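Local structure of nuclease NucT (Helicobacter pylori, 6EHI) at residues Ser75-Leu80 / Thr86-Leu91; Tyr39-Arg44 / Ile62-Glu67; Leu20-Ser25 / Ile116-Ser121; Gly93-Ala96 / Tyr101-Ile104. The protein is a nuclease of the PLD-like family, built round a mixed beta sheet with helices on both faces, two copies forming the assembly. The protein carries 1 engineered substitution. One frame throughout, in Å; residues are numbered along the deposited sequence.

Contact 1 (Ser75-Leu80 / Thr86-Leu91); sequences STIGYL and TKVCLL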
loop_
_atom_site.group_PDB
_atom_site.type_symbol
_atom_site.label_atom_id
_atom_site.label_comp_id
_atom_site.label_asym_id
_atom_site.label_seq_id
_atom_site.Cartn_x
_atom_site.Cartn_y
_atom_site.Cartn_z
ATOM N N SER A 75 -1.825 -18.062 8.006
ATOM C CA SER A 75 -0.996 -17.690 6.809
ATOM C C SER A 75 -0.999 -18.778 5.806
ATOM O O SER A 75 -1.055 -19.948 6.145
ATOM C CB SER A 75 0.416 -17.351 7.182
ATOM O OG SER A 75 1.264 -17.195 6.005
ATOM N N THR A 76 -0.983 -18.389 4.534
ATOM C CA THR A 76 -0.891 -19.320 3.406
ATOM C C THR A 76 0.515 -19.951 3.221
ATOM O O THR A 76 0.662 -20.855 2.390
ATOM C CB THR A 76 -1.287 -18.682 2.080
ATOM O OG1 THR A 76 -0.478 -17.510 1.860
ATOM C CG2 THR A 76 -2.746 -18.243 2.021
ATOM N N ILE A 77 1.531 -19.457 3.930
ATOM C CA ILE A 77 2.901 -19.930 3.697
ATOM C C ILE A 77 3.018 -21.458 3.811
ATOM O O ILE A 77 3.614 -22.068 2.951
ATOM C CB ILE A 77 3.979 -19.144 4.515
ATOM C CG1 ILE A 77 5.363 -19.468 4.011
ATOM C CG2 ILE A 77 3.837 -19.289 6.040
ATOM C CD1 ILE A 77 6.407 -18.500 4.501
ATOM N N GLY A 78 2.402 -22.018 4.862
ATOM C CA GLY A 78 2.402 -23.465 5.050
ATOM C C GLY A 78 1.702 -24.231 3.953
ATOM O O GLY A 78 2.177 -25.237 3.517
ATOM N N TYR A 79 0.614 -23.684 3.458
ATOM C CA TYR A 79 -0.222 -24.271 2.399
ATOM C C TYR A 79 0.564 -24.256 1.086
ATOM O O TYR A 79 0.447 -25.162 0.317
ATOM C CB TYR A 79 -1.589 -23.510 2.396
ATOM C CG TYR A 79 -2.647 -23.864 1.359
ATOM C CD1 TYR A 79 -3.302 -25.110 1.368
ATOM C CD2 TYR A 79 -3.058 -22.921 0.405
ATOM C CE1 TYR A 79 -4.283 -25.426 0.423
ATOM C CE2 TYR A 79 -4.046 -23.229 -0.531
ATOM C CZ TYR A 79 -4.653 -24.475 -0.515
ATOM O OH TYR A 79 -5.621 -24.746 -1.445
ATOM N N LEU A 80 1.458 -23.261 0.868
ATOM C CA LEU A 80 2.149 -23.137 -0.381
ATOM C C LEU A 80 3.596 -23.587 -0.359
ATOM O O LEU A 80 4.213 -23.811 -1.418
ATOM C CB LEU A 80 2.066 -21.662 -0.850
ATOM C CG LEU A 80 0.685 -21.151 -1.215
ATOM C CD1 LEU A 80 0.794 -19.688 -1.518
ATOM C CD2 LEU A 80 0.273 -21.868 -2.488
ATOM N N THR A 86 7.124 -23.598 -6.564
ATOM C CA THR A 86 6.829 -22.484 -5.586
ATOM C C THR A 86 7.922 -22.377 -4.528
ATOM O O THR A 86 8.206 -23.318 -3.788
ATOM C CB THR A 86 5.422 -22.625 -5.005
ATOM O OG1 THR A 86 4.541 -22.859 -6.131
ATOM C CG2 THR A 86 4.882 -21.394 -4.294
ATOM N N LYS A 87 8.518 -21.197 -4.443
ATOM C CA LYS A 87 9.561 -20.819 -3.479
ATOM C C LYS A 87 8.886 -19.872 -2.507
ATOM O O LYS A 87 8.388 -18.835 -2.926
ATOM C CB LYS A 87 10.736 -20.072 -4.141
ATOM C CG LYS A 87 11.898 -19.827 -3.160
ATOM C CD LYS A 87 12.949 -18.862 -3.723
ATOM C CE LYS A 87 14.103 -18.532 -2.787
ATOM N NZ LYS A 87 14.800 -19.742 -2.269
ATOM N N VAL A 88 8.868 -20.199 -1.230
ATOM C CA VAL A 88 8.365 -19.236 -0.197
ATOM C C VAL A 88 9.492 -18.933 0.755
ATOM O O VAL A 88 10.358 -19.798 1.023
ATOM C CB VAL A 88 7.106 -19.732 0.530
ATOM C CG1 VAL A 88 6.017 -20.056 -0.434
ATOM C CG2 VAL A 88 7.439 -20.887 1.463
ATOM N N CYS A 89 9.546 -17.702 1.292
ATOM C CA CYS A 89 10.542 -17.354 2.241
ATOM C C CYS A 89 10.052 -16.167 3.132
ATOM O O CYS A 89 8.930 -15.674 2.905
ATOM C CB CYS A 89 11.834 -17.058 1.464
ATOM S SG CYS A 89 11.701 -15.545 0.428
ATOM N N LEU A 90 10.833 -15.755 4.106
ATOM C CA LEU A 90 10.446 -14.783 5.117
ATOM C C LEU A 90 11.427 -13.662 5.152
ATOM O O LEU A 90 12.613 -13.887 4.972
ATOM C CB LEU A 90 10.407 -15.457 6.481
ATOM C CG LEU A 90 9.446 -16.595 6.712
ATOM C CD1 LEU A 90 9.777 -17.484 7.931
ATOM C CD2 LEU A 90 8.061 -16.003 6.817
ATOM N N LEU A 91 10.979 -12.429 5.419
ATOM C CA LEU A 91 11.817 -11.312 5.467
ATOM C C LEU A 91 11.436 -10.325 6.533
ATOM O O LEU A 91 10.253 -9.988 6.631
ATOM C CB LEU A 91 11.858 -10.705 4.087
ATOM C CG LEU A 91 12.707 -9.497 3.832
ATOM C CD1 LEU A 91 14.201 -9.779 4.100
ATOM C CD2 LEU A 91 12.479 -9.054 2.417
#

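Contact 2 (Tyr39-Arg44 / Ile62-Glu67); sequences YSFTHR and IIYDYE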
loop_
_atom_site.group_PDB
_atom_site.type_symbol
_atom_site.label_atom_id
_atom_site.label_comp_id
_atom_site.label_asym_id
_atom_site.label_seq_id
_atom_site.Cartn_x
_atom_site.Cartn_y
_atom_site.Cartn_z
ATOM N N TYR A 39 2.951 -8.632 2.938
ATOM C CA TYR A 39 2.957 -8.521 4.378
ATOM C C TYR A 39 2.097 -9.602 5.011
ATOM O O TYR A 39 2.609 -10.453 5.777
ATOM C CB TYR A 39 2.480 -7.093 4.851
ATOM C CG TYR A 39 2.376 -7.019 6.327
ATOM C CD1 TYR A 39 3.530 -6.838 7.112
ATOM C CD2 TYR A 39 1.133 -7.221 6.980
ATOM C CE1 TYR A 39 3.454 -6.823 8.479
ATOM C CE2 TYR A 39 1.070 -7.241 8.354
ATOM C CZ TYR A 39 2.278 -7.073 9.085
ATOM O OH TYR A 39 2.284 -7.013 10.475
ATOM N N SER A 40 0.768 -9.599 4.713
ATOM C CA SER A 40 -0.144 -10.604 5.244
ATOM C C SER A 40 -0.900 -11.219 4.070
ATOM O O SER A 40 -1.390 -10.491 3.215
ATOM C CB SER A 40 -1.136 -9.983 6.253
ATOM O OG SER A 40 -2.276 -10.802 6.474
ATOM N N PHE A 41 -1.014 -12.552 4.056
ATOM C CA PHE A 41 -1.593 -13.257 2.965
ATOM C C PHE A 41 -2.331 -14.471 3.571
ATOM O O PHE A 41 -1.756 -15.508 3.863
ATOM C CB PHE A 41 -0.506 -13.643 1.967
ATOM C CG PHE A 41 -0.936 -14.445 0.796
ATOM C CD1 PHE A 41 -2.296 -14.724 0.498
ATOM C CD2 PHE A 41 0.025 -15.048 0.015
ATOM C CE1 PHE A 41 -2.658 -15.510 -0.583
ATOM C CE2 PHE A 41 -0.297 -15.872 -1.075
ATOM C CZ PHE A 41 -1.663 -16.047 -1.436
ATOM N N THR A 42 -3.624 -14.291 3.734
ATOM C CA THR A 42 -4.500 -15.279 4.336
ATOM C C THR A 42 -5.645 -15.713 3.402
ATOM O O THR A 42 -6.318 -16.676 3.681
ATOM C CB THR A 42 -5.080 -14.754 5.663
ATOM O OG1 THR A 42 -5.875 -13.599 5.358
ATOM C CG2 THR A 42 -4.000 -14.414 6.733
ATOM N N HIS A 43 -5.844 -15.015 2.302
ATOM C CA HIS A 43 -6.937 -15.214 1.377
ATOM C C HIS A 43 -6.740 -16.488 0.588
ATOM O O HIS A 43 -5.950 -16.551 -0.407
ATOM C CB HIS A 43 -7.012 -13.980 0.460
ATOM C CG HIS A 43 -8.325 -13.851 -0.216
ATOM N ND1 HIS A 43 -8.955 -14.904 -0.843
ATOM C CD2 HIS A 43 -9.183 -12.814 -0.268
ATOM C CE1 HIS A 43 -10.124 -14.479 -1.323
ATOM N NE2 HIS A 43 -10.263 -13.207 -1.025
ATOM N N ARG A 44 -7.522 -17.506 0.953
ATOM C CA ARG A 44 -7.401 -18.835 0.334
ATOM C C ARG A 44 -7.697 -18.940 -1.162
ATOM O O ARG A 44 -7.164 -19.831 -1.843
ATOM C CB ARG A 44 -8.246 -19.869 1.138
ATOM C CG ARG A 44 -7.569 -20.197 2.475
ATOM C CD ARG A 44 -8.341 -21.148 3.396
ATOM N NE ARG A 44 -8.230 -22.569 3.006
ATOM C CZ ARG A 44 -9.202 -23.356 2.480
ATOM N NH1 ARG A 44 -10.455 -22.926 2.181
ATOM N NH2 ARG A 44 -8.898 -24.628 2.205
ATOM N N ILE A 62 7.426 -16.162 -3.428
ATOM C CA ILE A 62 6.636 -15.363 -2.474
ATOM C C ILE A 62 7.485 -15.014 -1.298
ATOM O O ILE A 62 7.952 -15.927 -0.637
ATOM C CB ILE A 62 5.426 -16.174 -2.015
ATOM C CG1 ILE A 62 4.733 -16.821 -3.218
ATOM C CG2 ILE A 62 4.440 -15.264 -1.248
ATOM C CD1 ILE A 62 3.516 -17.621 -2.844
ATOM N N ILE A 63 7.784 -13.730 -1.075
ATOM C CA ILE A 63 8.437 -13.202 0.152
ATOM C C ILE A 63 7.338 -12.751 1.112
ATOM O O ILE A 63 6.541 -11.867 0.742
ATOM C CB ILE A 63 9.379 -12.014 -0.165
ATOM C CG1 ILE A 63 10.353 -12.390 -1.297
ATOM C CG2 ILE A 63 9.982 -11.519 1.108
ATOM C CD1 ILE A 63 11.264 -11.280 -1.824
ATOM N N TYR A 64 7.191 -13.409 2.273
ATOM C CA TYR A 64 6.264 -13.012 3.336
ATOM C C TYR A 64 6.937 -12.208 4.438
ATOM O O TYR A 64 8.127 -12.504 4.842
ATOM C CB TYR A 64 5.723 -14.248 3.959
ATOM C CG TYR A 64 4.808 -15.178 3.198
ATOM C CD1 TYR A 64 5.297 -16.096 2.203
ATOM C CD2 TYR A 64 3.408 -15.109 3.383
ATOM C CE1 TYR A 64 4.453 -16.974 1.557
ATOM C CE2 TYR A 64 2.570 -15.961 2.705
ATOM C CZ TYR A 64 3.079 -16.888 1.796
ATOM O OH TYR A 64 2.243 -17.726 1.092
ATOM N N ASP A 65 6.253 -11.254 5.064
ATOM C CA ASP A 65 6.789 -10.669 6.316
ATOM C C ASP A 65 7.125 -11.763 7.386
ATOM O O ASP A 65 6.306 -12.676 7.631
ATOM C CB ASP A 65 5.853 -9.619 6.913
ATOM C CG ASP A 65 6.285 -9.121 8.278
ATOM O OD1 ASP A 65 7.211 -8.332 8.298
ATOM O OD2 ASP A 65 5.683 -9.519 9.342
ATOM N N TYR A 66 8.297 -11.616 8.002
ATOM C CA TYR A 66 8.792 -12.638 8.940
ATOM C C TYR A 66 7.905 -12.722 10.182
ATOM O O TYR A 66 7.318 -13.756 10.465
ATOM C CB TYR A 66 10.284 -12.313 9.329
ATOM C CG TYR A 66 10.824 -13.332 10.302
ATOM C CD1 TYR A 66 10.504 -13.274 11.655
ATOM C CD2 TYR A 66 11.518 -14.421 9.827
ATOM C CE1 TYR A 66 10.963 -14.268 12.508
ATOM C CE2 TYR A 66 11.986 -15.402 10.668
ATOM C CZ TYR A 66 11.670 -15.334 11.988
ATOM O OH TYR A 66 12.124 -16.330 12.833
ATOM N N GLU A 67 7.699 -11.645 10.884
ATOM C CA GLU A 67 6.888 -11.763 12.153
ATOM C C GLU A 67 5.440 -12.219 11.895
ATOM O O GLU A 67 4.863 -12.976 12.655
ATOM C CB GLU A 67 6.894 -10.481 12.918
ATOM C CG GLU A 67 8.235 -10.105 13.530
ATOM C CD GLU A 67 8.803 -11.135 14.531
ATOM O OE1 GLU A 67 8.001 -11.830 15.201
ATOM O OE2 GLU A 67 10.078 -11.263 14.627
HETATM O O HOH W 1 4.576 -8.176 11.514
#

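Contact 3 (Leu20-Ser25 / Ile116-Ser121); sequences LNSLIS and IVFLGS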
loop_
_atom_site.group_PDB
_atom_site.type_symbol
_atom_site.label_atom_id
_atom_site.label_comp_id
_atom_site.label_asym_id
_atom_site.label_seq_id
_atom_site.Cartn_x
_atom_site.Cartn_y
_atom_site.Cartn_z
ATOM N N LEU A 20 -10.229 -7.784 -6.803
ATOM C CA LEU A 20 -9.859 -9.172 -6.560
ATOM C C LEU A 20 -9.729 -9.880 -7.872
ATOM O O LEU A 20 -8.661 -10.526 -8.135
ATOM C CB LEU A 20 -10.814 -9.858 -5.602
ATOM C CG LEU A 20 -10.505 -11.264 -5.189
ATOM C CD1 LEU A 20 -9.121 -11.335 -4.568
ATOM C CD2 LEU A 20 -11.573 -11.797 -4.244
ATOM N N ASN A 21 -10.745 -9.730 -8.719
ATOM C CA ASN A 21 -10.789 -10.452 -9.975
ATOM C C ASN A 21 -9.592 -10.044 -10.847
ATOM O O ASN A 21 -9.038 -10.899 -11.528
ATOM C CB ASN A 21 -12.162 -10.215 -10.743
ATOM C CG ASN A 21 -13.393 -10.870 -10.080
ATOM O OD1 ASN A 21 -13.309 -11.769 -9.267
ATOM N ND2 ASN A 21 -14.574 -10.386 -10.459
ATOM N N SER A 22 -9.155 -8.773 -10.841
ATOM C CA SER A 22 -7.999 -8.330 -11.613
ATOM C C SER A 22 -6.736 -9.072 -11.158
ATOM O O SER A 22 -5.884 -9.470 -11.958
ATOM C CB SER A 22 -7.752 -6.826 -11.467
ATOM O OG SER A 22 -6.664 -6.327 -12.257
ATOM N N LEU A 23 -6.552 -9.100 -9.857
ATOM C CA LEU A 23 -5.355 -9.675 -9.247
ATOM C C LEU A 23 -5.353 -11.187 -9.534
ATOM O O LEU A 23 -4.352 -11.747 -9.904
ATOM C CB LEU A 23 -5.383 -9.460 -7.715
ATOM C CG LEU A 23 -4.206 -10.072 -6.940
ATOM C CD1 LEU A 23 -2.926 -9.511 -7.519
ATOM C CD2 LEU A 23 -4.317 -9.775 -5.460
ATOM N N ILE A 24 -6.472 -11.836 -9.255
ATOM C CA ILE A 24 -6.604 -13.276 -9.452
ATOM C C ILE A 24 -6.389 -13.626 -10.896
ATOM O O ILE A 24 -5.638 -14.552 -11.163
ATOM C CB ILE A 24 -7.891 -13.802 -8.857
ATOM C CG1 ILE A 24 -7.606 -13.950 -7.389
ATOM C CG2 ILE A 24 -8.290 -15.168 -9.433
ATOM C CD1 ILE A 24 -8.741 -14.387 -6.551
ATOM N N SER A 25 -6.989 -12.859 -11.794
ATOM C CA SER A 25 -6.767 -13.082 -13.215
ATOM C C SER A 25 -5.306 -12.846 -13.663
ATOM O O SER A 25 -4.732 -13.604 -14.452
ATOM C CB SER A 25 -7.751 -12.273 -14.030
ATOM O OG SER A 25 -7.396 -12.294 -15.372
ATOM N N ILE A 116 3.224 -7.145 -15.871
ATOM C CA ILE A 116 2.273 -6.440 -15.001
ATOM C C ILE A 116 2.867 -6.322 -13.599
ATOM O O ILE A 116 3.577 -7.190 -13.158
ATOM C CB ILE A 116 0.902 -7.196 -14.780
ATOM C CG1 ILE A 116 0.256 -7.632 -16.100
ATOM C CG2 ILE A 116 -0.063 -6.347 -13.977
ATOM C CD1 ILE A 116 -0.803 -8.751 -15.845
ATOM N N VAL A 117 2.670 -5.157 -12.970
ATOM C CA VAL A 117 2.891 -5.057 -11.526
ATOM C C VAL A 117 1.634 -4.534 -10.850
ATOM O O VAL A 117 0.926 -3.665 -11.358
ATOM C CB VAL A 117 4.130 -4.297 -11.145
ATOM C CG1 VAL A 117 4.087 -2.888 -11.675
ATOM C CG2 VAL A 117 4.266 -4.346 -9.621
ATOM N N PHE A 118 1.293 -5.206 -9.729
ATOM C CA PHE A 118 0.192 -4.843 -8.818
ATOM C C PHE A 118 0.774 -4.352 -7.564
ATOM O O PHE A 118 1.694 -4.943 -6.963
ATOM C CB PHE A 118 -0.709 -6.066 -8.457
ATOM C CG PHE A 118 -1.443 -6.656 -9.630
ATOM C CD1 PHE A 118 -0.899 -7.651 -10.434
ATOM C CD2 PHE A 118 -2.765 -6.293 -9.874
ATOM C CE1 PHE A 118 -1.634 -8.199 -11.433
ATOM C CE2 PHE A 118 -3.500 -6.825 -10.934
ATOM C CZ PHE A 118 -2.929 -7.766 -11.711
ATOM N N LEU A 119 0.396 -3.147 -7.193
ATOM C CA LEU A 119 0.820 -2.631 -5.905
ATOM C C LEU A 119 -0.252 -1.786 -5.233
ATOM O O LEU A 119 -1.267 -1.574 -5.793
ATOM C CB LEU A 119 2.165 -1.858 -6.027
ATOM C CG LEU A 119 2.193 -0.605 -6.902
ATOM C CD1 LEU A 119 1.593 0.625 -6.221
ATOM C CD2 LEU A 119 3.580 -0.247 -7.272
ATOM N N GLY A 120 -0.051 -1.312 -4.008
ATOM C CA GLY A 120 -1.141 -0.619 -3.315
ATOM C C GLY A 120 -1.152 -0.975 -1.828
ATOM O O GLY A 120 -0.105 -1.333 -1.248
ATOM N N SER A 121 -2.288 -0.788 -1.198
ATOM C CA SER A 121 -2.400 -0.864 0.261
ATOM C C SER A 121 -2.912 -2.170 0.755
ATOM O O SER A 121 -2.845 -2.391 1.956
ATOM C CB SER A 121 -3.356 0.251 0.758
ATOM O OG SER A 121 -4.685 0.149 0.218
#

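Contact 4 (Gly93-Ala96 / Tyr101-Ile104); sequences GLKA and YYGI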
loop_
_atom_site.group_PDB
_atom_site.type_symbol
_atom_site.label_atom_id
_atom_site.label_comp_id
_atom_site.label_asym_id
_atom_site.label_seq_id
_atom_site.Cartn_x
_atom_site.Cartn_y
_atom_site.Cartn_z
ATOM N N GLY A 93 12.314 -6.509 8.382
ATOM C CA GLY A 93 12.898 -5.246 8.044
ATOM C C GLY A 93 14.210 -5.000 8.769
ATOM O O GLY A 93 14.786 -5.934 9.372
ATOM N N LEU A 94 14.642 -3.742 8.720
ATOM C CA LEU A 94 15.946 -3.267 9.243
ATOM C C LEU A 94 15.868 -2.995 10.725
ATOM O O LEU A 94 14.827 -2.752 11.309
ATOM C CB LEU A 94 16.417 -2.006 8.469
ATOM C CG LEU A 94 16.532 -2.045 6.927
ATOM C CD1 LEU A 94 17.092 -0.818 6.283
ATOM C CD2 LEU A 94 17.362 -3.192 6.365
ATOM N N LYS A 95 17.029 -3.060 11.398
ATOM C CA LYS A 95 17.054 -2.632 12.789
ATOM C C LYS A 95 16.860 -1.094 12.956
ATOM O O LYS A 95 17.454 -0.274 12.260
ATOM C CB LYS A 95 18.367 -3.059 13.451
ATOM C CG LYS A 95 18.368 -2.927 15.002
ATOM C CD LYS A 95 19.782 -3.113 15.595
ATOM C CE LYS A 95 19.768 -2.997 17.121
ATOM N NZ LYS A 95 19.488 -4.340 17.703
ATOM N N ALA A 96 16.015 -0.739 13.897
ATOM C CA ALA A 96 15.674 0.647 14.139
ATOM C C ALA A 96 16.919 1.362 14.658
ATOM O O ALA A 96 17.662 0.775 15.468
ATOM C CB ALA A 96 14.549 0.710 15.138
ATOM N N TYR A 101 14.425 -3.130 18.016
ATOM C CA TYR A 101 13.442 -3.866 17.248
ATOM C C TYR A 101 13.775 -3.745 15.770
ATOM O O TYR A 101 14.601 -2.932 15.354
ATOM C CB TYR A 101 11.996 -3.377 17.582
ATOM C CG TYR A 101 11.714 -1.940 17.113
ATOM C CD1 TYR A 101 12.039 -0.866 17.897
ATOM C CD2 TYR A 101 11.157 -1.681 15.837
ATOM C CE1 TYR A 101 11.803 0.436 17.462
ATOM C CE2 TYR A 101 10.896 -0.386 15.404
ATOM C CZ TYR A 101 11.228 0.674 16.221
ATOM O OH TYR A 101 11.022 1.982 15.821
ATOM N N TYR A 102 13.159 -4.640 14.990
ATOM C CA TYR A 102 13.306 -4.565 13.523
ATOM C C TYR A 102 11.966 -4.128 12.835
ATOM O O TYR A 102 10.905 -4.354 13.374
ATOM C CB TYR A 102 13.706 -5.911 12.927
ATOM C CG TYR A 102 15.126 -6.337 13.299
ATOM C CD1 TYR A 102 15.349 -7.011 14.502
ATOM C CD2 TYR A 102 16.200 -6.078 12.487
ATOM C CE1 TYR A 102 16.623 -7.428 14.857
ATOM C CE2 TYR A 102 17.481 -6.479 12.833
ATOM C CZ TYR A 102 17.679 -7.153 14.016
ATOM O OH TYR A 102 18.979 -7.582 14.378
ATOM N N GLY A 103 12.136 -3.550 11.646
ATOM C CA GLY A 103 11.043 -3.258 10.750
ATOM C C GLY A 103 10.318 -4.499 10.241
ATOM O O GLY A 103 10.617 -5.656 10.562
ATOM N N ILE A 104 9.332 -4.215 9.384
ATOM C CA ILE A 104 8.537 -5.192 8.774
ATOM C C ILE A 104 8.700 -5.164 7.246
ATOM O O ILE A 104 9.199 -4.236 6.651
ATOM C CB ILE A 104 7.031 -5.056 9.131
ATOM C CG1 ILE A 104 6.508 -3.649 8.838
ATOM C CG2 ILE A 104 6.762 -5.494 10.559
ATOM C CD1 ILE A 104 4.976 -3.663 8.860
#

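Contact 1 (Ser75-Leu80 / Thr86-Leu91)
Ile-77, in the short helix 77-80, reaches across to Val-88 and Leu-90 of strand 86-91, and its side chain has the largest share of the contact. From CB, which points to the strand, the chain leaves with CG1 opposite the backbone N (chi1 -168°) and stays nearly extended through chi2. CG1 comes first upon Val-88, lying 3.6 Å from Val-88 CG2. One bond further out, CD1 still packs on Val-88 CG2 and touches the branch of Leu-90 at nearly a right angle, with Ile-77 CD1 3.8 Å from Leu-90 CD2. A turn later, Leu-80 covers the start of the strand: its CB is 4.3 Å from Val-88 CG1, and its carbonyl O lies 3.8 Å from Thr-86 CG2. Before the helix, Ser-75 OG accepts from Ile-77 N (3.1 Å, N-H...O 172°), a capping bond. The other face of the strand turns to helix 142-158, and Cys-89 forms a disulfide with Cys-159 just past that helix's end. Apart from Leu-80 O, aliphatic carbon meets aliphatic carbon, so dispersion and the exclusion of water hold the contact with little demand on direction, while the Ser-75 cap, whose OG also bonds Asn-69, probably steadies Ile-77.

Contact 2 (Tyr39-Arg44 / Ile62-Glu67)
Tyr-39 and Asp-65 meet where the loop following strand 33-38 passes the end of strand 59-65, at the N-cap of the short, weakly bonded helix 66-69. The tyrosine ring and the carboxylate run side by side in the same direction, their planes 31° apart. Although its CB points away, Tyr-39 has CG anti to the backbone N (chi1 175°), which swings the ring alongside Asp-65. Tyr-39 CE1 is 3.6 Å from Asp-65 OD2, and beneath them Tyr-39 O is 3.5 Å from Asp-65 CB. A water closes the outer end, 2.8 Å from Tyr-39 OH and donating to Asp-65 OD2 across 2.8 Å. The same OD2 caps Ser-68 N, whereas OD1 accepts from Met-105 N, so the carboxylate is gripped at both oxygens and its rotation is fixed. In this PLD-like fold the strands 33-38 and 59-65 are parallel neighbours, and the loop 39-44 leads from the first into helix 44-54, with His-43 as its N-cap. Deeper in, Phe-41 and Tyr-64 lie with planes only 12° apart but slid aside, centroids 6.0 Å from each other, and barely overlap. Instead the rings meet obliquely: Phe-41 CD2 is 3.8 Å from Tyr-64 CE2 and 3.6 Å from Tyr-64 OH. That hydroxyl also hydrogen-bonds Thr-76 OG1, while Trp-124 meets Phe-41 edge-to-face and Ile-46, Ala-47 and Ile-50 of helix 44-54 touch the phenylalanine.

Contact 3 (Leu20-Ser25 / Ile116-Ser121)
Phe-118 points from strand 116-120 to helix 16-28, where Leu-23 takes one face of its ring and Ser-22 its edge. The leucine comes down over the face: Leu-23 CD1 sits 4.0 Å from the ring centroid and only 16° off the normal, a CH-pi contact displaced toward CG, with Leu-23 CD1 3.8 Å from Phe-118 CG. With chi1 at 178°, Leu-23 CG extends opposite its own backbone N, which brings the branch nearer the strand than its CB direction alone would. Ser-22 approaches differently. Its OG lies in the ring plane at the edge, 3.5 Å from Phe-118 CE2, and its carbonyl O comes in obliquely, 3.4 Å from Phe-118 CZ. Thus the far end of the ring is set against the helix backbone while its near end lies below the leucine methyl. On the sheet, Phe-118 is bonded through its backbone to Ala-110, and Lys-138 of the neighbouring strand 134-139 touches both Ser-22 and Phe-118. The next residue, Leu-119, packs on Leu-119 of the second subunit. In this helix-on-sheet packing the aromatic ring serves two chemistries: its pi face receives an aliphatic C-H, and its edge, where the hydrogens carry slight positive charge, faces the hydroxyl oxygen, with the carbonyl oxygen set obliquely near CZ. Both attractions are probably weak, and shape as much as polarity sets the fit.

Contact 4 (Gly93-Ala96 / Tyr101-Ile104)
The Tyr-101 ring carries Ala-96 CB over one face, and the Tyr-102 ring carries Lys-95 CG over one of its own. The methyl of Ala-96 sits 3.7 Å from the centroid of Tyr-101, 20° off the normal, a CH-pi contact closest at CZ. Tyr-101 reaches this place because CG lies between its backbone N and carbonyl carbon (chi1 67°), which folds the ring back beneath the alanine. Lys-95 CG stands above the rim of Tyr-102, with Lys-95 CB 3.6 Å from Tyr-102 CE2, while Gly-93 O approaches that ring obliquely, 3.4 Å from Tyr-102 CD2. The backbones run antiparallel and join in a single bridge at Lys-95 and Tyr-102, a non-hydrogen-bonded pair flanked by two good bonds: Gly-103 N gives to Leu-94 O (2.8 Å), and Ala-96 N gives to Tyr-101 O nearly straight on (3.0 Å, N-H...O 171°). A weak third bond runs from Gly-93 N to Gly-103 O at 2.9 Å; there the chains come close, the CA atoms of Gly-93 and Gly-103 3.8 Å apart. This hairpin-like loop lies between strands 86-91 and 108-112, its centre about 20 Å from the centre of the chain. It reaches the second subunit: Tyr-101 OH bonds Asn-127 OD1 of that subunit's helix 126-130, and Ile-104 N bonds Asn-132 OD1 of the same subunit.

Contacts 1, 2 and 3 all reach one mixed sheet. Contacts 1 and 2 are neighbours, centres about 7 Å apart on the adjacent strands 86-91 and 59-65, joined by backbone where Lys-87 O lies 2.9 Å from Ile-62 N. Contact 3 lies across the chain's centre, about 15 Å from contact 2 and 19 Å from contact 1, centre to centre. Along the chain, contacts 2, 1 and 4 follow in series inside the long loop that contact 3 closes, so helix 16-28 and strand 116-120 bracket them. Contact 4 stands outermost, yet Ile-104 touches Tyr-39 and Asp-65 of contact 2, linking the loop that reaches the second subunit to the loop after strand 33-38 and the end of strand 59-65.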